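Local coordinates for protein rhamnosidase B (Bacillus sp., PDB 2OKX) that probably hydrolyses terminal alpha-L-rhamnose residues from glycosides with inversion of configuration, as a glycoside hydrolase family 78 alpha-L-rhamnosidase, at residues A[554-559]-A[859-864]; A[579-584]-A[803-808]; A[629-634]-A[700-705]; A[681-686]-A[796-801]. All coordinates share one frame; numbering follows the deposited sequence.

Contact 1 (A[554-559]-A[859-864]); sequences RHTTRL and SHCHAW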
loop_
_atom_site.group_PDB
_atom_site.type_symbol
_atom_site.label_atom_id
_atom_site.label_comp_id
_atom_site.label_asym_id
_atom_site.label_seq_id
_atom_site.Cartn_x
_atom_site.Cartn_y
_atom_site.Cartn_z
ATOM N N ARG A 554 -9.213 -3.947 14.448
ATOM C CA ARG A 554 -9.874 -4.930 13.598
ATOM C C ARG A 554 -10.125 -4.317 12.214
ATOM O O ARG A 554 -9.886 -4.954 11.186
ATOM C CB ARG A 554 -11.207 -5.347 14.234
ATOM C CG ARG A 554 -11.853 -6.611 13.667
ATOM C CD ARG A 554 -13.139 -6.323 12.895
ATOM N NE ARG A 554 -14.130 -5.540 13.644
ATOM C CZ ARG A 554 -15.075 -6.033 14.442
ATOM N NH1 ARG A 554 -15.910 -5.203 15.056
ATOM N NH2 ARG A 554 -15.204 -7.340 14.631
ATOM N N HIS A 555 -10.610 -3.081 12.187
ATOM C CA HIS A 555 -10.890 -2.429 10.912
ATOM C C HIS A 555 -9.615 -2.221 10.092
ATOM O O HIS A 555 -9.608 -2.418 8.879
ATOM C CB HIS A 555 -11.591 -1.088 11.135
ATOM C CG HIS A 555 -12.142 -0.491 9.879
ATOM N ND1 HIS A 555 -13.013 -1.173 9.056
ATOM C CD2 HIS A 555 -11.931 0.710 9.291
ATOM C CE1 HIS A 555 -13.313 -0.418 8.014
ATOM N NE2 HIS A 555 -12.670 0.729 8.133
ATOM N N THR A 556 -8.535 -1.829 10.759
ATOM C CA THR A 556 -7.263 -1.605 10.077
ATOM C C THR A 556 -6.794 -2.895 9.398
ATOM O O THR A 556 -6.337 -2.889 8.256
ATOM C CB THR A 556 -6.167 -1.167 11.066
ATOM O OG1 THR A 556 -6.602 -0.003 11.776
ATOM C CG2 THR A 556 -4.867 -0.852 10.319
ATOM N N THR A 557 -6.908 -4.000 10.123
ATOM C CA THR A 557 -6.488 -5.301 9.615
ATOM C C THR A 557 -7.305 -5.692 8.392
ATOM O O THR A 557 -6.760 -6.171 7.404
ATOM C CB THR A 557 -6.626 -6.368 10.714
ATOM O OG1 THR A 557 -5.861 -5.955 11.853
ATOM C CG2 THR A 557 -6.110 -7.728 10.223
ATOM N N ARG A 558 -8.612 -5.478 8.464
ATOM C CA ARG A 558 -9.509 -5.783 7.355
ATOM C C ARG A 558 -9.070 -5.046 6.088
ATOM O O ARG A 558 -8.922 -5.652 5.026
ATOM C CB ARG A 558 -10.937 -5.387 7.740
ATOM C CG ARG A 558 -12.014 -5.647 6.700
ATOM C CD ARG A 558 -13.375 -5.664 7.392
ATOM N NE ARG A 558 -13.505 -4.563 8.347
ATOM C CZ ARG A 558 -14.277 -4.597 9.429
ATOM N NH1 ARG A 558 -14.992 -5.682 9.699
ATOM N NH2 ARG A 558 -14.327 -3.554 10.249
ATOM N N LEU A 559 -8.853 -3.738 6.205
ATOM C CA LEU A 559 -8.468 -2.928 5.052
ATOM C C LEU A 559 -7.073 -3.218 4.512
ATOM O O LEU A 559 -6.754 -2.854 3.377
ATOM C CB LEU A 559 -8.585 -1.438 5.388
ATOM C CG LEU A 559 -9.959 -0.908 5.799
ATOM C CD1 LEU A 559 -9.863 0.604 5.919
ATOM C CD2 LEU A 559 -11.027 -1.296 4.772
ATOM N N SER A 859 0.724 7.560 6.876
ATOM C CA SER A 859 -0.439 6.710 6.653
ATOM C C SER A 859 -1.240 6.600 7.952
ATOM O O SER A 859 -0.670 6.402 9.031
ATOM C CB SER A 859 0.009 5.319 6.220
ATOM O OG SER A 859 -1.041 4.381 6.377
ATOM N N HIS A 860 -2.559 6.729 7.849
ATOM C CA HIS A 860 -3.422 6.637 9.020
ATOM C C HIS A 860 -3.997 5.238 9.191
ATOM O O HIS A 860 -4.773 4.991 10.114
ATOM C CB HIS A 860 -4.564 7.653 8.915
ATOM C CG HIS A 860 -4.129 9.068 9.128
ATOM N ND1 HIS A 860 -4.509 9.806 10.230
ATOM C CD2 HIS A 860 -3.306 9.867 8.408
ATOM C CE1 HIS A 860 -3.936 10.995 10.178
ATOM N NE2 HIS A 860 -3.200 11.058 9.084
ATOM N N CYS A 861 -3.612 4.323 8.306
ATOM C CA CYS A 861 -4.121 2.956 8.361
ATOM C C CYS A 861 -3.025 1.950 8.004
ATOM O O CYS A 861 -2.828 1.634 6.834
ATOM C CB CYS A 861 -5.305 2.813 7.389
ATOM S SG CYS A 861 -6.135 1.192 7.389
ATOM N N HIS A 862 -2.313 1.465 9.020
ATOM C CA HIS A 862 -1.229 0.492 8.847
ATOM C C HIS A 862 -1.506 -0.664 9.800
ATOM O O HIS A 862 -1.375 -0.512 11.014
ATOM C CB HIS A 862 0.126 1.123 9.204
ATOM C CG HIS A 862 0.969 1.470 8.016
ATOM N ND1 HIS A 862 2.206 0.903 7.787
ATOM C CD2 HIS A 862 0.759 2.335 6.997
ATOM C CE1 HIS A 862 2.721 1.405 6.679
ATOM N NE2 HIS A 862 1.863 2.278 6.181
ATOM N N ALA A 863 -1.885 -1.815 9.254
ATOM C CA ALA A 863 -2.202 -2.965 10.093
ATOM C C ALA A 863 -1.023 -3.461 10.919
ATOM O O ALA A 863 -1.208 -4.245 11.846
ATOM C CB ALA A 863 -2.774 -4.109 9.245
ATOM N N TRP A 864 0.190 -3.019 10.602
ATOM C CA TRP A 864 1.325 -3.467 11.396
ATOM C C TRP A 864 1.238 -2.804 12.776
ATOM O O TRP A 864 1.969 -3.161 13.705
ATOM C CB TRP A 864 2.656 -3.160 10.674
ATOM C CG TRP A 864 3.198 -1.750 10.753
ATOM C CD1 TRP A 864 2.549 -0.623 11.181
ATOM C CD2 TRP A 864 4.521 -1.332 10.384
ATOM N NE1 TRP A 864 3.389 0.469 11.104
ATOM C CE2 TRP A 864 4.604 0.060 10.618
ATOM C CE3 TRP A 864 5.644 -2.002 9.878
ATOM C CZ2 TRP A 864 5.770 0.797 10.364
ATOM C CZ3 TRP A 864 6.806 -1.271 9.625
ATOM C CH2 TRP A 864 6.856 0.117 9.870
#
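Thr556 meets the loop at Cys861 to Ala863 with its methyl: CG2 stands 3.3 Å from Ala863 N and 3.4 Å from His862 C, so it lies against the peptide link between them. The same CG2 touches Cys861 SG at 3.8 Å. With CG2 anti to the backbone N, the methyl faces the loop, while OG1 lies beside that N and is bonded to Ile552 O and Cys839 N. Toward the end of the helix, Cys861 SG also touches Leu559 CD1 at 4.1 Å, its chi1 of -177° carrying the sulfur out to the helix. Next along the loop, Ala863 CB lies 3.9 Å from Thr557 CA. The segments thus meet by van der Waals packing, a methyl, a sulfur and an alanine CB against side chains and backbone, with the CA atoms of Thr557 and Ala863 4.9 Å apart. A second shell fixes the loop: His862 is backbone hydrogen-bonded with Cys839, and His860 O accepts from Thr838 OG1. Ala863 touches Glu583 of helix 577-590; Leu559 and Cys861 touch Glu446. This buried seam joins helix 544-559 to the loop preceding helix 868-876, consistent with the helical barrel of this family bringing its first helix near its last.

Contact 2 (A[579-584]-A[803-808]); sequences DSRNEA and MSFFYY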
loop_
_atom_site.group_PDB
_atom_site.type_symbol
_atom_site.label_atom_id
_atom_site.label_comp_id
_atom_site.label_asym_id
_atom_site.label_seq_id
_atom_site.Cartn_x
_atom_site.Cartn_y
_atom_site.Cartn_z
ATOM N N ASP A 579 5.694 -6.138 7.876
ATOM C CA ASP A 579 4.369 -5.808 8.390
ATOM C C ASP A 579 3.494 -7.051 8.548
ATOM O O ASP A 579 2.773 -7.195 9.539
ATOM C CB ASP A 579 3.642 -4.838 7.446
ATOM C CG ASP A 579 4.433 -3.571 7.161
ATOM O OD1 ASP A 579 3.813 -2.483 7.135
ATOM O OD2 ASP A 579 5.658 -3.659 6.942
ATOM N N SER A 580 3.564 -7.942 7.563
ATOM C CA SER A 580 2.743 -9.147 7.551
ATOM C C SER A 580 2.858 -10.068 8.762
ATOM O O SER A 580 1.913 -10.786 9.071
ATOM C CB SER A 580 3.011 -9.955 6.277
ATOM O OG SER A 580 4.242 -10.648 6.359
ATOM N N ARG A 581 4.002 -10.074 9.437
ATOM C CA ARG A 581 4.147 -10.937 10.608
ATOM C C ARG A 581 3.135 -10.531 11.678
ATOM O O ARG A 581 2.403 -11.374 12.202
ATOM C CB ARG A 581 5.569 -10.861 11.171
ATOM C CG ARG A 581 5.810 -11.770 12.381
ATOM C CD ARG A 581 5.557 -11.049 13.702
ATOM N NE ARG A 581 5.631 -11.960 14.845
ATOM C CZ ARG A 581 5.688 -11.569 16.117
ATOM N NH1 ARG A 581 5.754 -12.469 17.091
ATOM N NH2 ARG A 581 5.687 -10.278 16.419
ATOM N N ASN A 582 3.084 -9.240 11.992
ATOM C CA ASN A 582 2.145 -8.753 12.995
ATOM C C ASN A 582 0.717 -8.847 12.476
ATOM O O ASN A 582 -0.193 -9.242 13.202
ATOM C CB ASN A 582 2.456 -7.302 13.371
ATOM C CG ASN A 582 3.729 -7.167 14.189
ATOM O OD1 ASN A 582 4.392 -8.154 14.510
ATOM N ND2 ASN A 582 4.072 -5.933 14.534
ATOM N N GLU A 583 0.523 -8.483 11.213
ATOM C CA GLU A 583 -0.802 -8.524 10.619
ATOM C C GLU A 583 -1.391 -9.934 10.648
ATOM O O GLU A 583 -2.587 -10.098 10.856
ATOM C CB GLU A 583 -0.756 -7.994 9.183
ATOM C CG GLU A 583 -0.293 -6.543 9.089
ATOM C CD GLU A 583 -0.137 -6.070 7.650
ATOM O OE1 GLU A 583 0.600 -6.725 6.888
ATOM O OE2 GLU A 583 -0.745 -5.040 7.285
ATOM N N ALA A 584 -0.551 -10.947 10.458
ATOM C CA ALA A 584 -1.036 -12.325 10.472
ATOM C C ALA A 584 -1.554 -12.695 11.857
ATOM O O ALA A 584 -2.622 -13.287 11.989
ATOM C CB ALA A 584 0.087 -13.295 10.051
ATOM N N MET A 803 6.529 -1.004 16.467
ATOM C CA MET A 803 7.516 -1.321 17.487
ATOM C C MET A 803 6.793 -1.604 18.804
ATOM O O MET A 803 7.244 -2.428 19.598
ATOM C CB MET A 803 8.491 -0.150 17.644
ATOM C CG MET A 803 9.656 -0.403 18.592
ATOM S SD MET A 803 10.712 -1.802 18.125
ATOM C CE MET A 803 10.790 -2.677 19.704
ATOM N N SER A 804 5.670 -0.924 19.030
ATOM C CA SER A 804 4.891 -1.141 20.248
ATOM C C SER A 804 4.499 -2.614 20.368
ATOM O O SER A 804 4.433 -3.158 21.468
ATOM C CB SER A 804 3.619 -0.283 20.245
ATOM O OG SER A 804 3.903 1.084 20.498
ATOM N N PHE A 805 4.243 -3.255 19.231
ATOM C CA PHE A 805 3.848 -4.664 19.221
ATOM C C PHE A 805 4.916 -5.517 19.897
ATOM O O PHE A 805 4.609 -6.354 20.751
ATOM C CB PHE A 805 3.636 -5.147 17.782
ATOM C CG PHE A 805 2.918 -6.470 17.679
ATOM C CD1 PHE A 805 3.503 -7.639 18.155
ATOM C CD2 PHE A 805 1.658 -6.543 17.090
ATOM C CE1 PHE A 805 2.846 -8.868 18.046
ATOM C CE2 PHE A 805 0.990 -7.761 16.973
ATOM C CZ PHE A 805 1.585 -8.929 17.452
ATOM N N PHE A 806 6.166 -5.310 19.503
ATOM C CA PHE A 806 7.275 -6.059 20.077
ATOM C C PHE A 806 7.414 -5.708 21.556
ATOM O O PHE A 806 7.723 -6.567 22.382
ATOM C CB PHE A 806 8.568 -5.744 19.315
ATOM C CG PHE A 806 8.542 -6.187 17.876
ATOM C CD1 PHE A 806 8.451 -7.536 17.552
ATOM C CD2 PHE A 806 8.586 -5.254 16.843
ATOM C CE1 PHE A 806 8.403 -7.953 16.217
ATOM C CE2 PHE A 806 8.540 -5.660 15.505
ATOM C CZ PHE A 806 8.447 -7.010 15.192
ATOM N N TYR A 807 7.165 -4.447 21.889
ATOM C CA TYR A 807 7.248 -3.992 23.273
ATOM C C TYR A 807 6.212 -4.725 24.133
ATOM O O TYR A 807 6.500 -5.126 25.266
ATOM C CB TYR A 807 7.023 -2.478 23.327
ATOM C CG TYR A 807 6.995 -1.879 24.717
ATOM C CD1 TYR A 807 7.999 -2.158 25.648
ATOM C CD2 TYR A 807 5.973 -1.014 25.093
ATOM C CE1 TYR A 807 7.980 -1.584 26.919
ATOM C CE2 TYR A 807 5.945 -0.436 26.354
ATOM C CZ TYR A 807 6.950 -0.726 27.261
ATOM O OH TYR A 807 6.913 -0.142 28.501
ATOM N N TYR A 808 5.013 -4.908 23.589
ATOM C CA TYR A 808 3.955 -5.601 24.322
ATOM C C TYR A 808 4.300 -7.080 24.500
ATOM O O TYR A 808 3.983 -7.677 25.529
ATOM C CB TYR A 808 2.605 -5.444 23.608
ATOM C CG TYR A 808 2.124 -4.003 23.502
ATOM C CD1 TYR A 808 2.621 -3.011 24.349
ATOM C CD2 TYR A 808 1.162 -3.636 22.557
ATOM C CE1 TYR A 808 2.171 -1.680 24.256
ATOM C CE2 TYR A 808 0.707 -2.316 22.457
ATOM C CZ TYR A 808 1.215 -1.346 23.307
ATOM O OH TYR A 808 0.764 -0.046 23.210
#
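Helices 577-590 and 801-813 run 11.2 Å apart at their segment axes and cross at 55°, with Asn582 and Phe805 as the nearest CA pair. That spacing is filled by side chains. The Asn582 amide lies over one face of the Phe805 ring, the planes only 15° apart, with Asn582 ND2 3.4 Å from Phe805 CB and Asn582 CG 3.6 Å from Phe805 CD2; Asn582 CB adds a CH-pi contact over the same ring. Arg581, bent at chi2 (-92°), brings NH2 to 3.6 Å from both Phe805 CE1 and Phe806 CE1. The same NH2 donates to Asn582 OD1 at 3.1 Å, tilted from the carbonyl plane, which helps keep the amide turned flat on the ring. An alanine at Phe805 is likely to leave the Asn582 amide without its stacking face and Arg581 NH2 without one of its two flanking rings, opening a gap between the helices. Arg581 NH1 pairs with Glu639 and Glu809, so the buried charge is probably compensated chiefly by these two acids, while the rings pack beside NH2.

Contact 3 (A[629-634]-A[700-705]); sequences WTFFWI and LFLVKA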
loop_
_atom_site.group_PDB
_atom_site.type_symbol
_atom_site.label_atom_id
_atom_site.label_comp_id
_atom_site.label_asym_id
_atom_site.label_seq_id
_atom_site.Cartn_x
_atom_site.Cartn_y
_atom_site.Cartn_z
ATOM N N TRP A 629 13.127 -7.729 8.140
ATOM C CA TRP A 629 11.906 -8.149 7.463
ATOM C C TRP A 629 12.006 -9.623 7.091
ATOM O O TRP A 629 11.043 -10.376 7.243
ATOM C CB TRP A 629 11.647 -7.317 6.201
ATOM C CG TRP A 629 10.927 -5.992 6.428
ATOM C CD1 TRP A 629 10.108 -5.350 5.538
ATOM C CD2 TRP A 629 11.021 -5.131 7.575
ATOM N NE1 TRP A 629 9.692 -4.149 6.055
ATOM C CE2 TRP A 629 10.237 -3.987 7.302
ATOM C CE3 TRP A 629 11.692 -5.212 8.805
ATOM C CZ2 TRP A 629 10.107 -2.931 8.211
ATOM C CZ3 TRP A 629 11.561 -4.162 9.711
ATOM C CH2 TRP A 629 10.774 -3.035 9.407
ATOM N N THR A 630 13.169 -10.041 6.603
ATOM C CA THR A 630 13.335 -11.438 6.236
ATOM C C THR A 630 13.306 -12.293 7.503
ATOM O O THR A 630 12.763 -13.398 7.503
ATOM C CB THR A 630 14.643 -11.660 5.455
ATOM O OG1 THR A 630 14.557 -10.973 4.198
ATOM C CG2 THR A 630 14.866 -13.145 5.189
ATOM N N PHE A 631 13.873 -11.776 8.587
ATOM C CA PHE A 631 13.861 -12.518 9.841
ATOM C C PHE A 631 12.420 -12.641 10.338
ATOM O O PHE A 631 12.046 -13.658 10.923
ATOM C CB PHE A 631 14.718 -11.820 10.910
ATOM C CG PHE A 631 16.165 -11.641 10.519
ATOM C CD1 PHE A 631 16.768 -12.499 9.604
ATOM C CD2 PHE A 631 16.925 -10.620 11.081
ATOM C CE1 PHE A 631 18.114 -12.338 9.250
ATOM C CE2 PHE A 631 18.270 -10.452 10.735
ATOM C CZ PHE A 631 18.862 -11.316 9.816
ATOM N N PHE A 632 11.611 -11.607 10.107
ATOM C CA PHE A 632 10.217 -11.645 10.540
ATOM C C PHE A 632 9.434 -12.626 9.682
ATOM O O PHE A 632 8.435 -13.198 10.128
ATOM C CB PHE A 632 9.579 -10.251 10.481
ATOM C CG PHE A 632 10.164 -9.276 11.465
ATOM C CD1 PHE A 632 10.751 -9.727 12.648
ATOM C CD2 PHE A 632 10.139 -7.908 11.213
ATOM C CE1 PHE A 632 11.306 -8.829 13.559
ATOM C CE2 PHE A 632 10.689 -7.006 12.116
ATOM C CZ PHE A 632 11.276 -7.469 13.294
ATOM N N TRP A 633 9.892 -12.819 8.448
ATOM C CA TRP A 633 9.257 -13.763 7.536
ATOM C C TRP A 633 9.467 -15.169 8.099
ATOM O O TRP A 633 8.558 -15.999 8.088
ATOM C CB TRP A 633 9.889 -13.679 6.141
ATOM C CG TRP A 633 9.472 -14.801 5.221
ATOM C CD1 TRP A 633 8.244 -14.984 4.653
ATOM C CD2 TRP A 633 10.279 -15.907 4.793
ATOM N NE1 TRP A 633 8.234 -16.136 3.899
ATOM C CE2 TRP A 633 9.470 -16.722 3.968
ATOM C CE3 TRP A 633 11.608 -16.288 5.027
ATOM C CZ2 TRP A 633 9.947 -17.900 3.374
ATOM C CZ3 TRP A 633 12.085 -17.460 4.436
ATOM C CH2 TRP A 633 11.253 -18.251 3.620
ATOM N N ILE A 634 10.676 -15.438 8.583
ATOM C CA ILE A 634 10.969 -16.746 9.153
ATOM C C ILE A 634 10.081 -16.942 10.379
ATOM O O ILE A 634 9.502 -18.008 10.578
ATOM C CB ILE A 634 12.458 -16.862 9.548
ATOM C CG1 ILE A 634 13.323 -16.861 8.280
ATOM C CG2 ILE A 634 12.692 -18.138 10.354
ATOM C CD1 ILE A 634 14.822 -16.848 8.542
ATOM N N LEU A 700 20.577 -9.176 16.933
ATOM C CA LEU A 700 19.767 -9.874 17.925
ATOM C C LEU A 700 18.680 -10.720 17.263
ATOM O O LEU A 700 18.454 -11.866 17.649
ATOM C CB LEU A 700 19.133 -8.861 18.878
ATOM C CG LEU A 700 20.098 -8.057 19.758
ATOM C CD1 LEU A 700 19.365 -6.892 20.397
ATOM C CD2 LEU A 700 20.707 -8.971 20.824
ATOM N N PHE A 701 18.004 -10.158 16.262
ATOM C CA PHE A 701 16.952 -10.893 15.574
ATOM C C PHE A 701 17.504 -12.061 14.761
ATOM O O PHE A 701 16.804 -13.043 14.525
ATOM C CB PHE A 701 16.134 -9.950 14.681
ATOM C CG PHE A 701 14.994 -9.270 15.398
ATOM C CD1 PHE A 701 14.791 -7.898 15.275
ATOM C CD2 PHE A 701 14.114 -10.006 16.188
ATOM C CE1 PHE A 701 13.732 -7.267 15.925
ATOM C CE2 PHE A 701 13.048 -9.385 16.844
ATOM C CZ PHE A 701 12.858 -8.010 16.711
ATOM N N LEU A 702 18.758 -11.966 14.333
ATOM C CA LEU A 702 19.352 -13.064 13.575
ATOM C C LEU A 702 19.499 -14.267 14.506
ATOM O O LEU A 702 19.276 -15.410 14.107
ATOM C CB LEU A 702 20.722 -12.665 13.018
ATOM C CG LEU A 702 21.490 -13.763 12.266
ATOM C CD1 LEU A 702 20.599 -14.429 11.227
ATOM C CD2 LEU A 702 22.714 -13.153 11.599
ATOM N N VAL A 703 19.868 -14.001 15.753
ATOM C CA VAL A 703 20.016 -15.068 16.734
ATOM C C VAL A 703 18.684 -15.798 16.868
ATOM O O VAL A 703 18.614 -17.018 16.706
ATOM C CB VAL A 703 20.416 -14.508 18.117
ATOM C CG1 VAL A 703 20.395 -15.623 19.160
ATOM C CG2 VAL A 703 21.803 -13.881 18.042
ATOM N N LYS A 704 17.626 -15.041 17.143
ATOM C CA LYS A 704 16.300 -15.629 17.305
ATOM C C LYS A 704 15.814 -16.322 16.037
ATOM O O LYS A 704 15.154 -17.356 16.107
ATOM C CB LYS A 704 15.282 -14.566 17.732
ATOM C CG LYS A 704 13.913 -15.153 18.060
ATOM C CD LYS A 704 12.892 -14.080 18.375
ATOM C CE LYS A 704 11.487 -14.669 18.426
ATOM N NZ LYS A 704 10.449 -13.606 18.529
ATOM N N ALA A 705 16.135 -15.749 14.878
ATOM C CA ALA A 705 15.728 -16.335 13.606
ATOM C C ALA A 705 16.399 -17.695 13.429
ATOM O O ALA A 705 15.774 -18.658 12.989
ATOM C CB ALA A 705 16.107 -15.410 12.457
#
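Two helices of the alpha-helical catalytic barrel, 627-644 and 696-715, pack here nearly side by side: their segment axes are 9.5 Å apart at 24°, both running the same way. The backbones come closest at Ala705, whose CA is 5.7 Å from that of Phe631 and whose small CB touches Phe631 CD1 at 4.1 Å. Phe631 lays its ring across the other helix. Leu702 CA sits over one face in a CH-pi contact, while Leu702 CD1 meets Phe631 CE1 at 3.8 Å and Phe701 CB meets Phe631 CD2 at 3.7 Å. The aromatic pair of this contact is a T-shaped stack, in which Phe632 presents its CE1-CZ edge to the face of Phe701; the centroids are 4.9 Å apart and the planes stand at 82°. Phe632 CE1 projects over the centre of the Phe701 ring, 3.6 Å from Phe701 CZ. A chi1 of -67° sets Phe632 CG beside the backbone N and lets the ring's far edge reach Phe701. A leucine in place of Phe701 would probably deprive the Phe632 edge of its aromatic face and leave that ring less firmly fixed. Phe632 also meets Phe806, and Phe631 meets Tyr664. Since the side chains meeting between the segments are all apolar, cohesion comes from burial and close fit, with the Phe632 edge and Leu702 CA, each set over a phenyl face, adding directional preference.

Contact 4 (A[681-686]-A[796-801]); sequences LLDWAP and VQIGSP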
loop_
_atom_site.group_PDB
_atom_site.type_symbol
_atom_site.label_atom_id
_atom_site.label_comp_id
_atom_site.label_asym_id
_atom_site.label_seq_id
_atom_site.Cartn_x
_atom_site.Cartn_y
_atom_site.Cartn_z
ATOM N N LEU A 681 17.114 -1.351 8.825
ATOM C CA LEU A 681 15.994 -0.745 9.531
ATOM C C LEU A 681 15.255 -1.610 10.543
ATOM O O LEU A 681 15.268 -2.838 10.475
ATOM C CB LEU A 681 14.972 -0.240 8.506
ATOM C CG LEU A 681 13.688 0.393 9.050
ATOM C CD1 LEU A 681 14.010 1.781 9.577
ATOM C CD2 LEU A 681 12.627 0.468 7.956
ATOM N N LEU A 682 14.600 -0.929 11.478
ATOM C CA LEU A 682 13.767 -1.565 12.486
ATOM C C LEU A 682 12.565 -0.666 12.779
ATOM O O LEU A 682 11.428 -1.062 12.553
ATOM C CB LEU A 682 14.526 -1.827 13.791
ATOM C CG LEU A 682 13.598 -2.384 14.887
ATOM C CD1 LEU A 682 12.904 -3.647 14.382
ATOM C CD2 LEU A 682 14.385 -2.680 16.154
ATOM N N ASP A 683 12.821 0.551 13.258
ATOM C CA ASP A 683 11.742 1.475 13.611
ATOM C C ASP A 683 11.931 2.886 13.043
ATOM O O ASP A 683 13.041 3.276 12.677
ATOM C CB ASP A 683 11.636 1.559 15.140
ATOM C CG ASP A 683 10.352 2.214 15.605
ATOM O OD1 ASP A 683 10.291 2.625 16.787
ATOM O OD2 ASP A 683 9.401 2.308 14.800
ATOM N N TRP A 684 10.842 3.649 12.978
ATOM C CA TRP A 684 10.900 5.023 12.477
ATOM C C TRP A 684 11.194 5.937 13.663
ATOM O O TRP A 684 10.314 6.640 14.164
ATOM C CB TRP A 684 9.570 5.428 11.818
ATOM C CG TRP A 684 9.252 4.667 10.557
ATOM C CD1 TRP A 684 8.170 3.860 10.335
ATOM C CD2 TRP A 684 10.030 4.634 9.349
ATOM N NE1 TRP A 684 8.227 3.326 9.068
ATOM C CE2 TRP A 684 9.357 3.784 8.441
ATOM C CE3 TRP A 684 11.230 5.240 8.947
ATOM C CZ2 TRP A 684 9.844 3.521 7.156
ATOM C CZ3 TRP A 684 11.715 4.979 7.666
ATOM C CH2 TRP A 684 11.021 4.126 6.787
ATOM N N ALA A 685 12.442 5.906 14.113
ATOM C CA ALA A 685 12.880 6.713 15.243
ATOM C C ALA A 685 14.380 6.962 15.113
ATOM O O ALA A 685 15.061 6.264 14.365
ATOM C CB ALA A 685 12.578 5.989 16.547
ATOM N N PRO A 686 14.908 7.958 15.847
ATOM C CA PRO A 686 16.324 8.346 15.849
ATOM C C PRO A 686 17.304 7.262 16.302
ATOM O O PRO A 686 18.307 7.565 16.948
ATOM C CB PRO A 686 16.352 9.552 16.787
ATOM C CG PRO A 686 14.985 10.124 16.653
ATOM C CD PRO A 686 14.124 8.890 16.672
ATOM N N VAL A 796 16.336 6.712 23.149
ATOM C CA VAL A 796 15.494 6.995 21.995
ATOM C C VAL A 796 14.206 6.242 22.323
ATOM O O VAL A 796 14.262 5.135 22.854
ATOM C CB VAL A 796 16.112 6.432 20.692
ATOM C CG1 VAL A 796 15.123 6.562 19.542
ATOM C CG2 VAL A 796 17.395 7.185 20.359
ATOM N N GLN A 797 13.057 6.837 22.023
ATOM C CA GLN A 797 11.776 6.204 22.325
ATOM C C GLN A 797 11.150 5.496 21.124
ATOM O O GLN A 797 11.550 5.723 19.980
ATOM C CB GLN A 797 10.800 7.248 22.869
ATOM C CG GLN A 797 11.294 7.982 24.112
ATOM C CD GLN A 797 11.536 7.050 25.287
ATOM O OE1 GLN A 797 10.664 6.272 25.665
ATOM N NE2 GLN A 797 12.726 7.130 25.875
ATOM N N ILE A 798 10.167 4.638 21.396
ATOM C CA ILE A 798 9.466 3.899 20.348
ATOM C C ILE A 798 8.731 4.897 19.459
ATOM O O ILE A 798 7.997 5.754 19.955
ATOM C CB ILE A 798 8.456 2.898 20.958
ATOM C CG1 ILE A 798 9.214 1.792 21.701
ATOM C CG2 ILE A 798 7.575 2.301 19.862
ATOM C CD1 ILE A 798 8.316 0.761 22.350
ATOM N N GLY A 799 8.924 4.781 18.149
ATOM C CA GLY A 799 8.294 5.718 17.237
ATOM C C GLY A 799 7.089 5.252 16.442
ATOM O O GLY A 799 6.507 6.041 15.698
ATOM N N SER A 800 6.705 3.985 16.578
ATOM C CA SER A 800 5.550 3.486 15.837
ATOM C C SER A 800 4.845 2.369 16.590
ATOM O O SER A 800 5.465 1.655 17.384
ATOM C CB SER A 800 5.983 2.946 14.475
ATOM O OG SER A 800 6.756 1.766 14.634
ATOM N N PRO A 801 3.535 2.203 16.352
ATOM C CA PRO A 801 2.792 1.140 17.037
ATOM C C PRO A 801 3.350 -0.213 16.599
ATOM O O PRO A 801 3.117 -1.232 17.246
ATOM C CB PRO A 801 1.356 1.356 16.563
ATOM C CG PRO A 801 1.310 2.851 16.289
ATOM C CD PRO A 801 2.626 3.066 15.575
HETATM O O HOH W 1 7.642 7.802 13.818
#
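Asp683 joins the two loops with both carboxylate oxygens. OD1 accepts from Gly799 N at 2.9 Å, a nearly straight bond with an N-H...O angle of 166°, and OD2 accepts from Ser800 OG at 2.7 Å. Both donors come in on the syn side, 22° and 29° out of the carboxylate plane, so a pair of neighbouring residues grips one acid. The side chain can span the gap because CG is anti to the backbone N. OD2 also receives a weak bond from Trp684 N, and Asp683 O accepts from Gln689 NE2. Ser800 OG, at the N-cap of helix 801-813, takes a weak bond from Met803 N. A water bridges the backbones, donating to Trp684 O at 2.9 Å and to Gly799 O at 2.8 Å. Gln797 NE2 bonds to Phe795 O, Gln797 OE1 and Ile798 N bond to a glycerol that is probably a crystallisation component, and Gly799 is backbone hydrogen-bonded with Tyr843. A CB in place of glycine at Gly799 would clash with Trp684 O. Farther out the contact turns apolar: Val796 CG1 packs on Pro686 CD at 3.8 Å and on Ala685 CB at 4.0 Å. The loop 681-686 follows helix 647-665, and the other links helix 778-789 to helix 801-813. Gln765 of helix 764-772 touches Asp683 and Ala685, while Met803 on the first turn of helix 801-813 packs against Asp683 and Ile798.

All four contacts lie within the catalytic helical domain, and contact 1 encloses the others along the chain. Contacts 1 and 2, centres about 12 Å apart, meet where Trp864 CE3 lies 3.3 Å from Asp579 OD1. Contact 2 continues into contact 3, about 13 Å away between centres, through Phe806 CZ and Phe632 CZ at 3.4 Å, and into contact 4 through Met803 CB and Asp683 OD1 at 3.4 Å. Trp864 CH2 reaches Trp684 NE1 at 3.6 Å, linking contacts 1 and 4. Contacts 3 and 4 alternate along the chain and touch at Phe701 CE1 and Leu682 CD1, 4.0 Å apart. Glycerol, probably from the crystallisation liquor, is bound near His862, Asp579 and Trp629, which may mark a pocket.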